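Local coordinates for protein metalloregulator ScaR (Streptococcus gordonii, PDB 3HRS) that acts as a manganese-activated repressor of the DtxR/MntR family, a homodimer that probably binds DNA to regulate transcription, at residues A[72-77]-A[107-112]; A[149-154]-A[177-182]; A[158-163]-A[206-211]. All blocks are in the same frame, centred on the assembly; numbering follows the deposited sequence.

Contact 1: A[72-77]-A[107-112]. With SO4 (sulfate ion), chain C.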
loop_
_atom_site.group_PDB
_atom_site.type_symbol
_atom_site.label_atom_id
_atom_site.label_comp_id
_atom_site.label_asym_id
_atom_site.label_seq_id
_atom_site.Cartn_x
_atom_site.Cartn_y
_atom_site.Cartn_z
ATOM N N TYR A 72 -14.433 0.482 -6.984
ATOM C CA TYR A 72 -14.545 -0.940 -7.047
ATOM C C TYR A 72 -13.259 -1.530 -7.630
ATOM O O TYR A 72 -12.784 -2.581 -7.142
ATOM C CB TYR A 72 -15.802 -1.330 -7.812
ATOM C CG TYR A 72 -17.032 -1.454 -6.931
ATOM C CD1 TYR A 72 -17.295 -2.621 -6.240
ATOM C CD2 TYR A 72 -17.938 -0.426 -6.818
ATOM C CE1 TYR A 72 -18.418 -2.750 -5.451
ATOM C CE2 TYR A 72 -19.067 -0.546 -6.025
ATOM C CZ TYR A 72 -19.304 -1.709 -5.343
ATOM O OH TYR A 72 -20.430 -1.834 -4.547
ATOM N N ARG A 73 -12.672 -0.855 -8.630
ATOM C CA ARG A 73 -11.349 -1.265 -9.136
ATOM C C ARG A 73 -10.346 -1.342 -8.006
ATOM O O ARG A 73 -9.734 -2.401 -7.773
ATOM C CB ARG A 73 -10.805 -0.349 -10.218
ATOM C CG ARG A 73 -10.983 -0.898 -11.603
ATOM C CD ARG A 73 -10.541 0.110 -12.658
ATOM N NE ARG A 73 -9.096 0.145 -12.862
ATOM C CZ ARG A 73 -8.406 -0.785 -13.520
ATOM N NH1 ARG A 73 -9.002 -1.865 -14.022
ATOM N NH2 ARG A 73 -7.100 -0.649 -13.664
ATOM N N LYS A 74 -10.204 -0.227 -7.294
ATOM C CA LYS A 74 -9.209 -0.104 -6.234
ATOM C C LYS A 74 -9.392 -1.231 -5.233
ATOM O O LYS A 74 -8.471 -2.029 -4.983
ATOM C CB LYS A 74 -9.342 1.251 -5.553
ATOM C CG LYS A 74 -8.086 1.728 -4.866
ATOM C CD LYS A 74 -8.390 2.724 -3.752
ATOM C CE LYS A 74 -8.358 4.178 -4.243
ATOM N NZ LYS A 74 -9.682 4.743 -4.545
ATOM N N HIS A 75 -10.612 -1.323 -4.713
ATOM C CA HIS A 75 -10.988 -2.301 -3.707
ATOM C C HIS A 75 -10.849 -3.772 -4.134
ATOM O O HIS A 75 -10.326 -4.594 -3.379
ATOM C CB HIS A 75 -12.419 -2.054 -3.332
ATOM C CG HIS A 75 -12.981 -3.092 -2.427
ATOM N ND1 HIS A 75 -12.670 -3.149 -1.089
ATOM C CD2 HIS A 75 -13.845 -4.109 -2.663
ATOM C CE1 HIS A 75 -13.331 -4.146 -0.534
ATOM N NE2 HIS A 75 -14.048 -4.747 -1.467
ATOM N N ARG A 76 -11.328 -4.104 -5.335
ATOM C CA ARG A 76 -11.171 -5.465 -5.819
ATOM C C ARG A 76 -9.740 -5.807 -6.281
ATOM O O ARG A 76 -9.296 -6.925 -6.109
ATOM C CB ARG A 76 -12.225 -5.828 -6.877
ATOM C CG ARG A 76 -13.604 -5.937 -6.262
ATOM C CD ARG A 76 -14.773 -5.760 -7.243
ATOM N NE ARG A 76 -16.029 -5.796 -6.492
ATOM C CZ ARG A 76 -17.245 -5.833 -7.033
ATOM N NH1 ARG A 76 -17.404 -5.851 -8.352
ATOM N NH2 ARG A 76 -18.309 -5.860 -6.241
ATOM N N LEU A 77 -9.000 -4.879 -6.872
ATOM C CA LEU A 77 -7.632 -5.248 -7.214
ATOM C C LEU A 77 -6.754 -5.415 -5.946
ATOM O O LEU A 77 -5.965 -6.338 -5.860
ATOM C CB LEU A 77 -7.013 -4.296 -8.223
ATOM C CG LEU A 77 -7.574 -4.278 -9.645
ATOM C CD1 LEU A 77 -7.165 -2.992 -10.400
ATOM C CD2 LEU A 77 -7.078 -5.448 -10.376
ATOM N N HIS A 107 -2.407 5.627 -9.461
ATOM C CA HIS A 107 -1.302 5.113 -10.256
ATOM C C HIS A 107 -0.817 3.765 -9.686
ATOM O O HIS A 107 -0.379 2.875 -10.432
ATOM C CB HIS A 107 -0.168 6.147 -10.315
ATOM C CG HIS A 107 1.091 5.651 -10.963
ATOM N ND1 HIS A 107 2.252 5.409 -10.249
ATOM C CD2 HIS A 107 1.390 5.392 -12.260
ATOM C CE1 HIS A 107 3.201 5.002 -11.075
ATOM N NE2 HIS A 107 2.706 4.986 -12.302
ATOM N N PHE A 108 -0.880 3.627 -8.366
ATOM C CA PHE A 108 -0.579 2.353 -7.736
ATOM C C PHE A 108 -1.579 1.340 -8.292
ATOM O O PHE A 108 -1.219 0.271 -8.749
ATOM C CB PHE A 108 -0.712 2.457 -6.207
ATOM C CG PHE A 108 -0.363 1.188 -5.478
ATOM C CD1 PHE A 108 0.947 0.955 -5.034
ATOM C CD2 PHE A 108 -1.335 0.216 -5.236
ATOM C CE1 PHE A 108 1.284 -0.223 -4.353
ATOM C CE2 PHE A 108 -1.012 -0.978 -4.558
ATOM C CZ PHE A 108 0.294 -1.195 -4.115
ATOM N N VAL A 109 -2.848 1.706 -8.277
ATOM C CA VAL A 109 -3.870 0.778 -8.688
ATOM C C VAL A 109 -3.685 0.391 -10.143
ATOM O O VAL A 109 -3.836 -0.765 -10.502
ATOM C CB VAL A 109 -5.270 1.326 -8.387
ATOM C CG1 VAL A 109 -6.337 0.378 -8.854
ATOM C CG2 VAL A 109 -5.410 1.534 -6.893
ATOM N N GLU A 110 -3.298 1.332 -10.982
ATOM C CA GLU A 110 -3.079 0.982 -12.381
ATOM C C GLU A 110 -1.904 0.029 -12.545
ATOM O O GLU A 110 -2.013 -0.963 -13.255
ATOM C CB GLU A 110 -2.919 2.218 -13.265
ATOM C CG GLU A 110 -4.074 2.421 -14.232
ATOM C CD GLU A 110 -5.444 2.367 -13.551
ATOM O OE1 GLU A 110 -5.611 2.926 -12.442
ATOM O OE2 GLU A 110 -6.366 1.771 -14.139
ATOM N N ARG A 111 -0.789 0.308 -11.886
ATOM C CA ARG A 111 0.353 -0.603 -12.000
ATOM C C ARG A 111 -0.012 -2.002 -11.454
ATOM O O ARG A 111 0.254 -3.024 -12.099
ATOM C CB ARG A 111 1.574 -0.025 -11.285
ATOM C CG ARG A 111 1.940 1.396 -11.717
ATOM C CD ARG A 111 2.055 1.508 -13.214
ATOM N NE ARG A 111 2.956 0.498 -13.741
ATOM C CZ ARG A 111 3.385 0.450 -14.999
ATOM N NH1 ARG A 111 2.998 1.372 -15.877
ATOM N NH2 ARG A 111 4.210 -0.521 -15.378
ATOM N N LEU A 112 -0.632 -2.011 -10.272
ATOM C CA LEU A 112 -1.140 -3.202 -9.629
ATOM C C LEU A 112 -1.906 -4.052 -10.612
ATOM O O LEU A 112 -1.728 -5.256 -10.663
ATOM C CB LEU A 112 -2.088 -2.820 -8.502
ATOM C CG LEU A 112 -1.980 -3.622 -7.204
ATOM C CD1 LEU A 112 -3.364 -3.981 -6.751
ATOM C CD2 LEU A 112 -1.080 -4.882 -7.336
HETATM S S SO4 C . -19.760 -6.389 -2.912
HETATM O O1 SO4 C . -19.986 -7.656 -3.622
HETATM O O2 SO4 C . -20.632 -5.382 -3.508
HETATM O O3 SO4 C . -20.089 -6.508 -1.484
HETATM O O4 SO4 C . -18.352 -5.986 -3.067
#
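Helices 62-84 and 106-115 of the metal-binding and dimerisation domain pack together here, with Arg73, Lys74 and Leu77 facing Val109, Glu110 and Leu112. The short helical segments cross at 55°, and their axes come within 10.0 Å. Val109 is the central apolar residue. Its two methyls part: CG1 meets Leu77 CD1 at 3.8 Å, and CG2 lies 3.4 Å from Lys74 CG. Lys74 crosses Val109 at about a right angle, touching it with the aliphatic base of its chain while the amino end leads away. One turn on, Leu112 CD1 sits 3.9 Å from Leu77 CB. A salt bridge borders this apolar patch. The first bond of the Glu110 side chain points away from helix 62-84, but the chain bends at chi2 (51°) and brings the carboxylate nearer. Glu110 OE2 then reaches Arg73 NH2 at 2.6 Å, oblique to the guanidinium; the hydrogen bond within this salt bridge is weak, being strongly bent. Asp113 gives the same NH2 a second acidic partner. Elsewhere on helix 62-84, Arg76 NH2 donates to O4 of the chain C sulfate, probably from the crystallisation liquor, at 3.2 Å. His107 and Arg111 meet the second subunit, as fits the helical dimerisation domain of this family.

Contact 2: A[149-154]-A[177-182]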
loop_
_atom_site.group_PDB
_atom_site.type_symbol
_atom_site.label_atom_id
_atom_site.label_comp_id
_atom_site.label_asym_id
_atom_site.label_seq_id
_atom_site.Cartn_x
_atom_site.Cartn_y
_atom_site.Cartn_z
ATOM N N LYS A 149 -35.480 -24.750 -9.327
ATOM C CA LYS A 149 -34.758 -25.509 -8.310
ATOM C C LYS A 149 -33.637 -26.329 -8.959
ATOM O O LYS A 149 -33.496 -26.343 -10.184
ATOM C CB LYS A 149 -35.704 -26.430 -7.534
ATOM C CG LYS A 149 -36.992 -25.771 -7.061
ATOM C CD LYS A 149 -38.174 -26.099 -7.980
ATOM C CE LYS A 149 -39.497 -25.694 -7.338
ATOM N NZ LYS A 149 -40.688 -26.293 -8.021
ATOM N N GLY A 150 -32.840 -27.007 -8.134
ATOM C CA GLY A 150 -31.752 -27.837 -8.625
ATOM C C GLY A 150 -30.342 -27.279 -8.441
ATOM O O GLY A 150 -30.081 -26.458 -7.557
ATOM N N ASP A 151 -29.429 -27.731 -9.296
ATOM C CA ASP A 151 -28.016 -27.416 -9.156
ATOM C C ASP A 151 -27.703 -25.973 -9.542
ATOM O O ASP A 151 -28.321 -25.418 -10.452
ATOM C CB ASP A 151 -27.174 -28.410 -9.961
ATOM C CG ASP A 151 -27.149 -29.791 -9.329
ATOM O OD1 ASP A 151 -26.253 -30.052 -8.495
ATOM O OD2 ASP A 151 -28.030 -30.619 -9.665
ATOM N N TYR A 152 -26.744 -25.379 -8.832
ATOM C CA TYR A 152 -26.343 -23.985 -9.027
ATOM C C TYR A 152 -24.856 -23.785 -8.683
ATOM O O TYR A 152 -24.323 -24.455 -7.794
ATOM C CB TYR A 152 -27.179 -23.066 -8.137
ATOM C CG TYR A 152 -28.487 -22.585 -8.735
ATOM C CD1 TYR A 152 -29.656 -23.339 -8.628
ATOM C CD2 TYR A 152 -28.563 -21.357 -9.380
ATOM C CE1 TYR A 152 -30.855 -22.889 -9.165
ATOM C CE2 TYR A 152 -29.757 -20.899 -9.918
ATOM C CZ TYR A 152 -30.901 -21.669 -9.810
ATOM O OH TYR A 152 -32.084 -21.201 -10.343
ATOM N N ILE A 153 -24.181 -22.873 -9.380
ATOM C CA ILE A 153 -22.852 -22.450 -8.942
ATOM C C ILE A 153 -22.972 -21.253 -8.013
ATOM O O ILE A 153 -23.730 -20.316 -8.283
ATOM C CB ILE A 153 -21.949 -21.998 -10.090
ATOM C CG1 ILE A 153 -22.232 -22.768 -11.375
ATOM C CG2 ILE A 153 -20.497 -22.165 -9.700
ATOM C CD1 ILE A 153 -21.339 -22.297 -12.536
ATOM N N LEU A 154 -22.226 -21.279 -6.918
ATOM C CA LEU A 154 -22.161 -20.123 -6.034
ATOM C C LEU A 154 -21.168 -19.133 -6.610
ATOM O O LEU A 154 -19.979 -19.189 -6.307
ATOM C CB LEU A 154 -21.710 -20.543 -4.647
ATOM C CG LEU A 154 -21.886 -19.424 -3.640
ATOM C CD1 LEU A 154 -23.080 -18.622 -4.070
ATOM C CD2 LEU A 154 -22.090 -20.022 -2.263
ATOM N N THR A 177 -20.543 -26.094 -5.593
ATOM C CA THR A 177 -21.818 -26.316 -6.246
ATOM C C THR A 177 -22.909 -26.392 -5.184
ATOM O O THR A 177 -22.659 -26.764 -4.035
ATOM C CB THR A 177 -21.812 -27.591 -7.111
ATOM O OG1 THR A 177 -20.489 -27.822 -7.621
ATOM C CG2 THR A 177 -22.795 -27.451 -8.272
ATOM N N ILE A 178 -24.122 -26.039 -5.581
ATOM C CA ILE A 178 -25.177 -25.746 -4.634
ATOM C C ILE A 178 -26.491 -26.295 -5.160
ATOM O O ILE A 178 -26.862 -26.024 -6.303
ATOM C CB ILE A 178 -25.270 -24.210 -4.420
ATOM C CG1 ILE A 178 -24.298 -23.773 -3.323
ATOM C CG2 ILE A 178 -26.668 -23.767 -4.077
ATOM C CD1 ILE A 178 -24.323 -24.678 -2.112
ATOM N N ARG A 179 -27.177 -27.095 -4.343
ATOM C CA ARG A 179 -28.514 -27.543 -4.687
ATOM C C ARG A 179 -29.550 -26.672 -3.986
ATOM O O ARG A 179 -29.673 -26.703 -2.759
ATOM C CB ARG A 179 -28.733 -28.995 -4.272
ATOM C CG ARG A 179 -27.971 -30.058 -5.059
ATOM C CD ARG A 179 -28.407 -31.448 -4.556
ATOM N NE ARG A 179 -27.660 -32.556 -5.149
ATOM C CZ ARG A 179 -27.613 -33.782 -4.634
ATOM N NH1 ARG A 179 -28.263 -34.054 -3.507
ATOM N NH2 ARG A 179 -26.911 -34.737 -5.237
ATOM N N PHE A 180 -30.287 -25.893 -4.773
ATOM C CA PHE A 180 -31.403 -25.101 -4.274
ATOM C C PHE A 180 -32.633 -25.987 -4.147
ATOM O O PHE A 180 -33.031 -26.628 -5.118
ATOM C CB PHE A 180 -31.711 -23.971 -5.252
ATOM C CG PHE A 180 -32.749 -22.997 -4.758
ATOM C CD1 PHE A 180 -32.877 -22.716 -3.406
ATOM C CD2 PHE A 180 -33.569 -22.330 -5.653
ATOM C CE1 PHE A 180 -33.818 -21.802 -2.955
ATOM C CE2 PHE A 180 -34.515 -21.415 -5.207
ATOM C CZ PHE A 180 -34.637 -21.152 -3.859
ATOM N N LEU A 181 -33.238 -26.029 -2.962
ATOM C CA LEU A 181 -34.452 -26.824 -2.761
ATOM C C LEU A 181 -35.694 -25.944 -2.730
ATOM O O LEU A 181 -36.767 -26.398 -2.359
ATOM C CB LEU A 181 -34.361 -27.642 -1.473
ATOM C CG LEU A 181 -33.099 -28.491 -1.359
ATOM C CD1 LEU A 181 -32.941 -29.045 0.048
ATOM C CD2 LEU A 181 -33.125 -29.605 -2.393
ATOM N N GLY A 182 -35.536 -24.680 -3.109
ATOM C CA GLY A 182 -36.654 -23.758 -3.189
ATOM C C GLY A 182 -36.906 -22.971 -1.918
ATOM O O GLY A 182 -36.422 -23.311 -0.837
#
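Chi1 of -88° puts Tyr152 CG anti to its own carbonyl carbon, while chi1 of -173° turns Phe180 CG anti to its backbone N. The two side chains lie side by side and point the same way. Tyr152 CD1 comes 4.0 Å from Phe180 CB, meeting the stem of Phe180. On the same face, Tyr152 CB is 4.2 Å from Ile178 CG2. Leu154 CB also approaches Ile178 CG1. The tyrosine hydroxyl is hydrogen-bonded to Glu148 O. Strands 150-157 and 177-184 are neighbours in the antiparallel sheet of the FeoA domain, a member of the SH3-like class. Gly150 with Phe180 and Tyr152 with Ile178 are hydrogen-bonded pairs. Gly150 N donates to Phe180 O at 3.0 Å, and Phe180 N returns a bond to Gly150 O at 2.8 Å. Ile178 N donates to Tyr152 O at 2.7 Å, whereas the reverse bond, from Tyr152 N to Ile178 O, is weak. The other face carries Asp151 and Arg179, a non-hydrogen-bonded pair at the surface. Their side chains run alongside each other. Asp151 OD1 lies 3.8 Å from Arg179 CG and 4.4 Å from Arg179 NE, too far for a salt bridge.

Contact 3: A[158-163]-A[206-211]. With SO4 (sulfate ion), chain C; SO4 (sulfate ion), chain D.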
loop_
_atom_site.group_PDB
_atom_site.type_symbol
_atom_site.label_atom_id
_atom_site.label_comp_id
_atom_site.label_asym_id
_atom_site.label_seq_id
_atom_site.Cartn_x
_atom_site.Cartn_y
_atom_site.Cartn_z
ATOM N N HIS A 158 -21.283 -11.082 -1.358
ATOM C CA HIS A 158 -20.923 -9.717 -1.031
ATOM C C HIS A 158 -19.723 -9.743 -0.117
ATOM O O HIS A 158 -19.548 -10.676 0.636
ATOM C CB HIS A 158 -22.104 -8.975 -0.386
ATOM C CG HIS A 158 -22.977 -8.271 -1.376
ATOM N ND1 HIS A 158 -22.718 -6.989 -1.814
ATOM C CD2 HIS A 158 -24.085 -8.679 -2.040
ATOM C CE1 HIS A 158 -23.638 -6.634 -2.696
ATOM N NE2 HIS A 158 -24.476 -7.643 -2.852
ATOM N N ASP A 159 -18.904 -8.705 -0.186
ATOM C CA ASP A 159 -17.629 -8.666 0.521
ATOM C C ASP A 159 -17.741 -8.681 2.054
ATOM O O ASP A 159 -16.824 -9.116 2.735
ATOM C CB ASP A 159 -16.828 -7.445 0.066
ATOM C CG ASP A 159 -15.435 -7.815 -0.351
ATOM O OD1 ASP A 159 -14.978 -8.892 0.082
ATOM O OD2 ASP A 159 -14.811 -7.063 -1.126
ATOM N N ASN A 160 -18.857 -8.185 2.579
ATOM C CA ASN A 160 -19.152 -8.150 4.017
ATOM C C ASN A 160 -18.441 -9.184 4.958
ATOM O O ASN A 160 -18.644 -10.413 4.866
ATOM C CB ASN A 160 -20.674 -8.207 4.188
ATOM C CG ASN A 160 -21.116 -7.928 5.601
ATOM O OD1 ASN A 160 -20.392 -7.303 6.380
ATOM N ND2 ASN A 160 -22.316 -8.389 5.946
ATOM N N PHE A 161 -17.641 -8.670 5.891
ATOM C CA PHE A 161 -16.831 -9.511 6.769
ATOM C C PHE A 161 -17.661 -10.445 7.645
ATOM O O PHE A 161 -17.207 -11.540 8.034
ATOM C CB PHE A 161 -15.908 -8.655 7.654
ATOM C CG PHE A 161 -15.212 -9.442 8.734
ATOM C CD1 PHE A 161 -14.381 -10.500 8.412
ATOM C CD2 PHE A 161 -15.403 -9.134 10.069
ATOM C CE1 PHE A 161 -13.754 -11.238 9.404
ATOM C CE2 PHE A 161 -14.779 -9.864 11.059
ATOM C CZ PHE A 161 -13.952 -10.920 10.727
ATOM N N ASP A 162 -18.866 -10.004 7.983
ATOM C CA ASP A 162 -19.717 -10.829 8.816
ATOM C C ASP A 162 -20.336 -11.909 7.947
ATOM O O ASP A 162 -20.451 -13.065 8.353
ATOM C CB ASP A 162 -20.774 -9.985 9.525
ATOM C CG ASP A 162 -20.255 -9.374 10.820
ATOM O OD1 ASP A 162 -20.982 -8.552 11.423
ATOM O OD2 ASP A 162 -19.120 -9.720 11.232
ATOM N N LEU A 163 -20.699 -11.534 6.730
ATOM C CA LEU A 163 -21.246 -12.496 5.795
ATOM C C LEU A 163 -20.204 -13.550 5.479
ATOM O O LEU A 163 -20.508 -14.739 5.531
ATOM C CB LEU A 163 -21.700 -11.807 4.516
ATOM C CG LEU A 163 -22.271 -12.715 3.440
ATOM C CD1 LEU A 163 -23.500 -13.379 3.976
ATOM C CD2 LEU A 163 -22.600 -11.918 2.182
ATOM N N ALA A 206 -29.900 -14.908 1.798
ATOM C CA ALA A 206 -30.119 -15.401 0.438
ATOM C C ALA A 206 -30.022 -14.252 -0.553
ATOM O O ALA A 206 -29.729 -14.439 -1.733
ATOM C CB ALA A 206 -31.469 -16.082 0.328
ATOM N N GLN A 207 -30.268 -13.061 -0.033
ATOM C CA GLN A 207 -30.295 -11.828 -0.789
ATOM C C GLN A 207 -28.872 -11.429 -1.196
ATOM O O GLN A 207 -28.666 -10.672 -2.153
ATOM C CB GLN A 207 -30.888 -10.767 0.129
ATOM C CG GLN A 207 -31.406 -9.505 -0.519
ATOM C CD GLN A 207 -31.731 -8.449 0.529
ATOM O OE1 GLN A 207 -32.384 -7.446 0.238
ATOM N NE2 GLN A 207 -31.270 -8.675 1.762
ATOM N N GLN A 208 -27.894 -11.958 -0.465
ATOM C CA GLN A 208 -26.502 -11.526 -0.568
ATOM C C GLN A 208 -25.601 -12.535 -1.266
ATOM O O GLN A 208 -24.394 -12.355 -1.340
ATOM C CB GLN A 208 -25.940 -11.305 0.829
ATOM C CG GLN A 208 -26.301 -9.995 1.470
ATOM C CD GLN A 208 -25.909 -9.975 2.927
ATOM O OE1 GLN A 208 -25.015 -9.235 3.335
ATOM N NE2 GLN A 208 -26.560 -10.815 3.720
ATOM N N ILE A 209 -26.192 -13.611 -1.749
ATOM C CA ILE A 209 -25.452 -14.698 -2.348
ATOM C C ILE A 209 -25.889 -14.782 -3.798
ATOM O O ILE A 209 -27.089 -14.751 -4.101
ATOM C CB ILE A 209 -25.818 -15.986 -1.631
ATOM C CG1 ILE A 209 -25.046 -16.086 -0.329
ATOM C CG2 ILE A 209 -25.581 -17.197 -2.506
ATOM C CD1 ILE A 209 -25.746 -16.980 0.655
ATOM N N TYR A 210 -24.934 -14.876 -4.708
ATOM C CA TYR A 210 -25.281 -14.825 -6.116
ATOM C C TYR A 210 -24.987 -16.149 -6.790
ATOM O O TYR A 210 -23.876 -16.681 -6.651
ATOM C CB TYR A 210 -24.495 -13.710 -6.794
ATOM C CG TYR A 210 -24.824 -12.346 -6.276
ATOM C CD1 TYR A 210 -24.409 -11.946 -5.015
ATOM C CD2 TYR A 210 -25.550 -11.443 -7.053
ATOM C CE1 TYR A 210 -24.698 -10.675 -4.541
ATOM C CE2 TYR A 210 -25.849 -10.176 -6.589
ATOM C CZ TYR A 210 -25.419 -9.798 -5.335
ATOM O OH TYR A 210 -25.722 -8.550 -4.870
ATOM N N VAL A 211 -25.966 -16.672 -7.529
ATOM C CA VAL A 211 -25.807 -17.968 -8.185
ATOM C C VAL A 211 -26.076 -17.963 -9.689
ATOM O O VAL A 211 -26.598 -16.997 -10.244
ATOM C CB VAL A 211 -26.712 -19.002 -7.564
ATOM C CG1 VAL A 211 -26.381 -19.146 -6.096
ATOM C CG2 VAL A 211 -28.181 -18.607 -7.780
HETATM S S SO4 C . -19.760 -6.389 -2.912
HETATM O O1 SO4 C . -19.986 -7.656 -3.622
HETATM O O2 SO4 C . -20.632 -5.382 -3.508
HETATM O O3 SO4 C . -20.089 -6.508 -1.484
HETATM O O4 SO4 C . -18.352 -5.986 -3.067
HETATM S S SO4 D . -16.550 -4.969 6.130
HETATM O O1 SO4 D . -15.723 -3.915 6.714
HETATM O O2 SO4 D . -15.734 -6.175 6.021
HETATM O O3 SO4 D . -17.721 -5.186 6.981
HETATM O O4 SO4 D . -16.993 -4.577 4.792
#
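His158 and Tyr210 join two parts of the SH3-like FeoA domain: the turn leading into helix 161-168 and strand 209-212. From CB outward, His158 first meets the chain C sulfate, probably from the crystallisation liquor, with CB 3.4 Å from sulfate O3. ND1 then donates to that same O3 at 2.7 Å, from the ring edge. The backbone N of Asp159 grips O3 as well, at 2.8 Å, so two donors hold one oxygen. Across the ring, CD2 packs 3.3 Å from Tyr210 CE1, near the plane of the tyrosine ring. At the tip, NE2 shares a hydrogen bond with Tyr210 OH at 2.5 Å, and either could be the donor. The two rings are oblique, their planes 49° apart. Thus the imidazole is fixed by bonds at both nitrogens. In the backbone, His158 N makes a weak hydrogen bond to Gln208 O. Gln208 also runs past Leu163 in the opposite direction, its extended chain ending with NE2 bonded to Pro204 O. Asn160 is the N-cap of the helix, and its OD1 weakly accepts from Asp162 N. Leu163 CG stands anti to the backbone N (chi1 179°), which carries the CD2 methyl to 3.7 Å from Gln208 CB.

Contacts 1 and 3, in different domains with centres 22 Å apart, meet where His75 NE2 and Asp159 OD2 lie 2.5 Å apart, a probable hydrogen bond. Arg76 from contact 1 and His158 and Asp159 N from contact 3 bind the chain C sulfate. Asp159 binds zinc in another structure of this protein, with Glu79, Cys122 and His124; no metal is bound to this chain. The Leu77 side chain of contact 1 is about 7 Å from that of Glu79. Contacts 2 and 3 share the FeoA sheet, their centres 16 Å apart. Leu154 CD1 packs 3.3 Å from Ile209 CG2. Contacts 1 and 2 stay about 13 Å apart at their nearest atoms.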